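Local structure of tudor and KH domain-containing protein homolog (Bombyx mori, 5VQH) at residues A29-S32 with P33-W37; Q171-E174 with R175-L179. The protein takes part in primary piRNA biogenesis and transposon silencing, its extended Tudor domain binding the Piwi proteins Siwi and Ago3 through their symmetrically dimethylated arginines. All coordinates share one frame; numbering follows the deposited sequence.

Interaction 1. Residues A29-S32 with P33-W37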
ATOM      1  N   ALA A  29      -4.387  -2.029   0.807  1.00 26.49           N
ATOM      2  CA  ALA A  29      -4.817  -0.696   1.187  1.00 25.20           C
ATOM      3  C   ALA A  29      -5.440  -0.023   0.007  1.00 25.42           C
ATOM      4  O   ALA A  29      -5.131  -0.355  -1.150  1.00 24.19           O
ATOM      5  CB  ALA A  29      -3.636   0.118   1.676  1.00 26.10           C
ATOM      6  N   VAL A  30      -6.304   0.947   0.304  1.00 26.74           N
ATOM      7  CA  VAL A  30      -7.009   1.703  -0.719  1.00 26.65           C
ATOM      8  C   VAL A  30      -6.938   3.146  -0.323  1.00 27.59           C
ATOM      9  O   VAL A  30      -7.060   3.467   0.828  1.00 26.51           O
ATOM     10  CB  VAL A  30      -8.503   1.358  -0.810  1.00 27.53           C
ATOM     11  CG1 VAL A  30      -9.190   2.286  -1.796  1.00 27.54           C
ATOM     12  CG2 VAL A  30      -8.739  -0.095  -1.241  1.00 29.42           C
ATOM     13  N   SER A  31      -6.706   3.996  -1.292  1.00 29.27           N
ATOM     14  CA  SER A  31      -6.913   5.425  -1.147  1.00 33.27           C
ATOM     15  C   SER A  31      -8.160   5.740  -1.970  1.00 32.37           C
ATOM     16  O   SER A  31      -9.102   6.338  -1.468  1.00 37.63           O
ATOM     17  CB  SER A  31      -5.662   6.181  -1.636  1.00 34.84           C
ATOM     18  OG  SER A  31      -5.959   7.520  -1.897  1.00 38.67           O
ATOM     19  N   SER A  32      -8.190   5.263  -3.204  1.00 31.37           N
ATOM     20  CA  SER A  32      -9.352   5.341  -4.052  1.00 32.33           C
ATOM     21  C   SER A  32      -9.141   4.380  -5.194  1.00 34.07           C
ATOM     22  O   SER A  32      -8.048   3.892  -5.375  1.00 42.37           O
ATOM     23  CB  SER A  32      -9.446   6.734  -4.666  1.00 32.14           C
ATOM     24  OG  SER A  32      -8.618   6.825  -5.809  1.00 29.19           O
ATOM     25  N   PRO A  33     -10.141   4.184  -6.040  1.00 32.79           N
ATOM     26  CA  PRO A  33      -9.988   3.289  -7.190  1.00 33.77           C
ATOM     27  C   PRO A  33      -8.896   3.697  -8.160  1.00 35.46           C
ATOM     28  O   PRO A  33      -8.447   2.882  -8.991  1.00 34.53           O
ATOM     29  CB  PRO A  33     -11.311   3.428  -7.901  1.00 33.04           C
ATOM     30  CG  PRO A  33     -12.258   3.800  -6.827  1.00 34.56           C
ATOM     31  CD  PRO A  33     -11.494   4.718  -5.947  1.00 32.59           C
ATOM     32  N   SER A  34      -8.502   4.961  -8.091  1.00 33.99           N
ATOM     33  CA  SER A  34      -7.397   5.432  -8.885  1.00 35.17           C
ATOM     34  C   SER A  34      -6.037   5.139  -8.246  1.00 32.36           C
ATOM     35  O   SER A  34      -5.039   5.383  -8.860  1.00 30.50           O
ATOM     36  CB  SER A  34      -7.573   6.932  -9.153  1.00 38.00           C
ATOM     37  OG  SER A  34      -8.734   7.141  -9.961  1.00 43.24           O
ATOM     38  N   ARG A  35      -6.013   4.622  -7.024  1.00 32.83           N
ATOM     39  CA  ARG A  35      -4.794   4.515  -6.256  1.00 33.23           C
ATOM     40  C   ARG A  35      -4.983   3.561  -5.098  1.00 31.69           C
ATOM     41  O   ARG A  35      -5.501   3.941  -4.027  1.00 31.36           O
ATOM     42  CB  ARG A  35      -4.382   5.878  -5.714  1.00 38.34           C
ATOM     43  CG  ARG A  35      -2.924   6.016  -5.277  1.00 47.07           C
ATOM     44  CD  ARG A  35      -2.638   7.467  -4.913  1.00 58.36           C
ATOM     45  NE  ARG A  35      -1.688   7.622  -3.810  1.00 70.50           N
ATOM     46  CZ  ARG A  35      -0.361   7.679  -3.954  1.00 86.56           C
ATOM     47  NH1 ARG A  35       0.204   7.564  -5.163  1.00 92.24           N
ATOM     48  NH2 ARG A  35       0.416   7.839  -2.879  1.00 86.21           N
ATOM     49  N   PHE A  36      -4.547   2.318  -5.312  1.00 27.94           N
ATOM     50  CA  PHE A  36      -4.563   1.309  -4.267  1.00 26.75           C
ATOM     51  C   PHE A  36      -3.346   0.404  -4.356  1.00 26.57           C
ATOM     52  O   PHE A  36      -2.549   0.541  -5.266  1.00 27.72           O
ATOM     53  CB  PHE A  36      -5.880   0.533  -4.286  1.00 26.15           C
ATOM     54  CG  PHE A  36      -6.149  -0.167  -5.542  1.00 25.04           C
ATOM     55  CD1 PHE A  36      -5.860  -1.511  -5.654  1.00 25.56           C
ATOM     56  CD2 PHE A  36      -6.732   0.503  -6.611  1.00 26.71           C
ATOM     57  CE1 PHE A  36      -6.114  -2.191  -6.831  1.00 26.74           C
ATOM     58  CE2 PHE A  36      -6.975  -0.153  -7.818  1.00 26.97           C
ATOM     59  CZ  PHE A  36      -6.659  -1.516  -7.921  1.00 28.55           C
ATOM     60  N   TRP A  37      -3.200  -0.476  -3.377  1.00 24.57           N
ATOM     61  CA  TRP A  37      -2.043  -1.320  -3.224  1.00 24.37           C
ATOM     62  C   TRP A  37      -2.440  -2.806  -3.148  1.00 24.01           C
ATOM     63  O   TRP A  37      -3.377  -3.187  -2.470  1.00 24.69           O
ATOM     64  CB  TRP A  37      -1.230  -0.836  -1.997  1.00 25.81           C
ATOM     65  CG  TRP A  37      -0.580   0.560  -2.277  1.00 26.14           C
ATOM     66  CD1 TRP A  37       0.651   0.797  -2.836  1.00 26.75           C
ATOM     67  CD2 TRP A  37      -1.142   1.843  -2.034  1.00 25.46           C
ATOM     68  NE1 TRP A  37       0.862   2.138  -2.961  1.00 25.90           N
ATOM     69  CE2 TRP A  37      -0.224   2.795  -2.478  1.00 26.20           C
ATOM     70  CE3 TRP A  37      -2.329   2.282  -1.466  1.00 27.07           C
ATOM     71  CZ2 TRP A  37      -0.466   4.148  -2.382  1.00 29.86           C
ATOM     72  CZ3 TRP A  37      -2.575   3.614  -1.387  1.00 26.60           C
ATOM     73  CH2 TRP A  37      -1.657   4.538  -1.817  1.00 28.59           C
TER
HETATM   74  O   HOH W   1      -2.783   8.379  -0.847  1.00 46.77           O

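Interaction 2. Residues Q171-E174 with R175-L179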
ATOM      1  N   GLN A 171     -18.311   7.621  -1.148  1.00 38.82           N
ATOM      2  CA  GLN A 171     -19.049   6.377  -1.068  1.00 40.72           C
ATOM      3  C   GLN A 171     -18.732   5.397  -2.179  1.00 39.55           C
ATOM      4  O   GLN A 171     -19.030   4.207  -2.039  1.00 38.38           O
ATOM      5  CB  GLN A 171     -20.542   6.659  -1.101  1.00 44.32           C
ATOM      6  CG  GLN A 171     -21.037   7.365   0.128  1.00 48.86           C
ATOM      7  CD  GLN A 171     -20.515   6.723   1.402  1.00 56.06           C
ATOM      8  OE1 GLN A 171     -20.548   5.492   1.571  1.00 60.76           O
ATOM      9  NE2 GLN A 171     -20.018   7.554   2.310  1.00 61.19           N
ATOM     10  N   ALA A 172     -18.227   5.926  -3.296  1.00 37.92           N
ATOM     11  CA  ALA A 172     -17.620   5.137  -4.359  1.00 38.26           C
ATOM     12  C   ALA A 172     -16.409   4.443  -3.761  1.00 39.82           C
ATOM     13  O   ALA A 172     -16.286   3.232  -3.859  1.00 43.79           O
ATOM     14  CB  ALA A 172     -17.188   6.020  -5.520  1.00 35.02           C
ATOM     15  N   VAL A 173     -15.537   5.227  -3.120  1.00 37.00           N
ATOM     16  CA  VAL A 173     -14.356   4.707  -2.488  1.00 34.79           C
ATOM     17  C   VAL A 173     -14.767   3.688  -1.470  1.00 36.96           C
ATOM     18  O   VAL A 173     -14.162   2.620  -1.387  1.00 45.62           O
ATOM     19  CB  VAL A 173     -13.535   5.784  -1.790  1.00 37.03           C
ATOM     20  CG1 VAL A 173     -12.313   5.172  -1.128  1.00 38.52           C
ATOM     21  CG2 VAL A 173     -13.085   6.842  -2.789  1.00 39.61           C
ATOM     22  N   GLU A 174     -15.798   3.988  -0.701  1.00 38.16           N
ATOM     23  CA  GLU A 174     -16.255   3.074   0.354  1.00 41.03           C
ATOM     24  C   GLU A 174     -16.680   1.699  -0.194  1.00 40.40           C
ATOM     25  O   GLU A 174     -16.366   0.639   0.357  1.00 38.12           O
ATOM     26  CB  GLU A 174     -17.437   3.711   1.086  1.00 45.49           C
ATOM     27  CG  GLU A 174     -18.043   2.837   2.176  1.00 50.23           C
ATOM     28  CD  GLU A 174     -17.002   2.237   3.101  1.00 51.56           C
ATOM     29  OE1 GLU A 174     -15.997   2.922   3.409  1.00 59.68           O
ATOM     30  OE2 GLU A 174     -17.198   1.075   3.522  1.00 59.07           O
ATOM     31  N   ARG A 175     -17.407   1.753  -1.292  1.00 38.72           N
ATOM     32  CA  ARG A 175     -17.964   0.580  -1.910  1.00 42.78           C
ATOM     33  C   ARG A 175     -16.851  -0.276  -2.563  1.00 39.53           C
ATOM     34  O   ARG A 175     -16.879  -1.528  -2.526  1.00 36.92           O
ATOM     35  CB  ARG A 175     -19.006   1.064  -2.908  1.00 45.59           C
ATOM     36  CG  ARG A 175     -19.763  -0.023  -3.596  1.00 48.37           C
ATOM     37  CD  ARG A 175     -20.908  -0.569  -2.785  1.00 43.86           C
ATOM     38  NE  ARG A 175     -21.378  -1.726  -3.529  1.00 41.87           N
ATOM     39  CZ  ARG A 175     -21.443  -2.960  -3.059  1.00 48.72           C
ATOM     40  NH1 ARG A 175     -21.122  -3.248  -1.784  1.00 46.74           N
ATOM     41  NH2 ARG A 175     -21.876  -3.920  -3.867  1.00 48.85           N
ATOM     42  N   PHE A 176     -15.865   0.418  -3.112  1.00 34.32           N
ATOM     43  CA  PHE A 176     -14.677  -0.212  -3.611  1.00 37.55           C
ATOM     44  C   PHE A 176     -13.948  -0.901  -2.469  1.00 39.25           C
ATOM     45  O   PHE A 176     -13.376  -1.962  -2.678  1.00 39.02           O
ATOM     46  CB  PHE A 176     -13.774   0.819  -4.305  1.00 39.76           C
ATOM     47  CG  PHE A 176     -12.478   0.249  -4.864  1.00 39.78           C
ATOM     48  CD1 PHE A 176     -12.488  -0.700  -5.875  1.00 38.03           C
ATOM     49  CD2 PHE A 176     -11.226   0.725  -4.419  1.00 43.14           C
ATOM     50  CE1 PHE A 176     -11.297  -1.195  -6.404  1.00 36.00           C
ATOM     51  CE2 PHE A 176     -10.027   0.239  -4.957  1.00 40.10           C
ATOM     52  CZ  PHE A 176     -10.070  -0.733  -5.945  1.00 37.12           C
ATOM     53  N   GLU A 177     -13.973  -0.330  -1.265  1.00 37.76           N
ATOM     54  CA  GLU A 177     -13.350  -1.015  -0.150  1.00 38.88           C
ATOM     55  C   GLU A 177     -14.149  -2.247   0.257  1.00 37.65           C
ATOM     56  O   GLU A 177     -13.596  -3.192   0.800  1.00 40.41           O
ATOM     57  CB  GLU A 177     -13.161  -0.090   1.042  1.00 41.63           C
ATOM     58  CG  GLU A 177     -12.245   1.096   0.770  1.00 46.95           C
ATOM     59  CD  GLU A 177     -11.901   1.889   2.030  1.00 48.82           C
ATOM     60  OE1 GLU A 177     -12.017   1.343   3.141  1.00 50.50           O
ATOM     61  OE2 GLU A 177     -11.497   3.060   1.925  1.00 57.21           O
ATOM     62  N   GLU A 178     -15.453  -2.238   0.036  1.00 39.13           N
ATOM     63  CA  GLU A 178     -16.277  -3.383   0.437  1.00 41.10           C
ATOM     64  C   GLU A 178     -16.064  -4.478  -0.588  1.00 38.22           C
ATOM     65  O   GLU A 178     -15.821  -5.626  -0.219  1.00 36.75           O
ATOM     66  CB  GLU A 178     -17.766  -3.038   0.538  1.00 42.35           C
ATOM     67  CG  GLU A 178     -18.155  -2.258   1.795  1.00 48.17           C
ATOM     68  CD  GLU A 178     -19.425  -1.372   1.626  1.00 52.11           C
ATOM     69  OE1 GLU A 178     -20.315  -1.695   0.798  1.00 50.76           O
ATOM     70  OE2 GLU A 178     -19.547  -0.337   2.334  1.00 50.49           O
ATOM     71  N   LEU A 179     -16.136  -4.117  -1.867  1.00 34.86           N
ATOM     72  CA  LEU A 179     -16.034  -5.103  -2.926  1.00 35.11           C
ATOM     73  C   LEU A 179     -14.683  -5.815  -2.911  1.00 36.12           C
ATOM     74  O   LEU A 179     -14.631  -7.025  -3.128  1.00 35.10           O
ATOM     75  CB  LEU A 179     -16.239  -4.461  -4.294  1.00 38.24           C
ATOM     76  CG  LEU A 179     -17.615  -3.872  -4.565  1.00 38.82           C
ATOM     77  CD1 LEU A 179     -17.599  -3.056  -5.840  1.00 37.15           C
ATOM     78  CD2 LEU A 179     -18.625  -4.998  -4.641  1.00 39.98           C
TER

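Interaction 1. Residues A29-S32 with P33-W37
Arg35 is paired with two residues, Ser31 and Ser32, across a tight beta hairpin, and the backbone carries most of the contact. Arg35 O accepts two N-H groups, from Ser31 N at 3.0 Å and from Ser32 N at 3.1 Å. This is a classic beta bulge. Arg35 N returns a bond to Ser32 O at 2.7 Å, closing the type I turn from Ser32 to Arg35. Farther along, Trp37 N binds Ala29 O in a nearly straight bond (165°).

Side chains add to this. A chi1 of 83° turns Ser32 OG back over the turn, where it receives Ser34 N at 2.9 Å. It also bonds to Asp166. A water accepts from Arg35 NE and makes a weak hydrogen bond, 3.5 Å, with Ser31 OG. Trp37 CZ2 lies 3.7 Å above the guanidinium plane of Arg35, toward its rim.

Apolar contacts are light. Ala29 CB meets Trp37 CE3 at 4.0 Å, and Ser31 CB approaches CZ3 of the same indole. Val30 CG2 touches Phe36 CB on the other face.

The hairpin joins strands 23-30 and 35-40 of the Tudor region. Strand 142-146 pairs with its second strand, and helix 170-179 packs on Val30, Ser32 and Pro33.

Interaction 2. Residues Q171-E174 with R175-L179
This is a local contact between successive turns of one helix, 170-179, which packs against both the beta hairpin of strands 23-30 and 35-40 and helix 225-231. Main-chain bonds from each residue to the fourth before it hold the turns together. Phe176 N to Ala172 O, 2.9 Å, is the straightest, at 163°. Arg175 N reaches Gln171 O and Glu177 N reaches Val173 O, both less straight. Glu178 N to Glu174 O is weak.

The side chains add an acidic edge. Glu174 and Glu178 lie one turn apart with their carboxylate planes turned 54° from each other. Glu174 OE2 and Glu178 OE2 approach to 3.0 Å. This is a close pair of like charges and is probably unfavourable. Arg175 probably offsets some of this charge: its NH1 donates to Glu178 OE1 at 3.1 Å, in the guanidinium plane and onto the anti lone pair of that oxygen. A bend at chi2 (82°) turns the arginine chain toward this partner. Arg175 NE forms a second salt bridge, with Glu232, and Leu179 CD2 covers part of one guanidinium face.

Val173 and Glu177 run side by side, with Val173 CG1 3.8 Å from Glu177 OE2. The buried Phe176 ring meets Phe36 edge-to-face.

The whole is typical of an amphipathic alpha helix: Ala172 and Phe176 are buried, while Gln171 and Glu178 lie on the exposed side.

How the interactions relate
Interactions 1 and 2 are neighbours, with centres about 10 Å apart. Both are partly buried, interaction 1 the more so. It lies nearer the middle of the chain, and its Ala29 side chain is about 5 Å from the bound dimethylarginine. Interaction 2 lies farther out and has more charged groups. Both rely on backbone hydrogen bonds, cross-strand in one and along the helix in the other. Interaction 1 adds serine hydroxyl bonds and light apolar contacts; interaction 2 adds a salt bridge and close acids. They meet through Phe176 and Val173. Val173 CG1 lies 3.4 Å from Ser31 O, and Phe176 CD2 lies 3.7 Å from Val30 CG1. The helix thus packs on the hairpin.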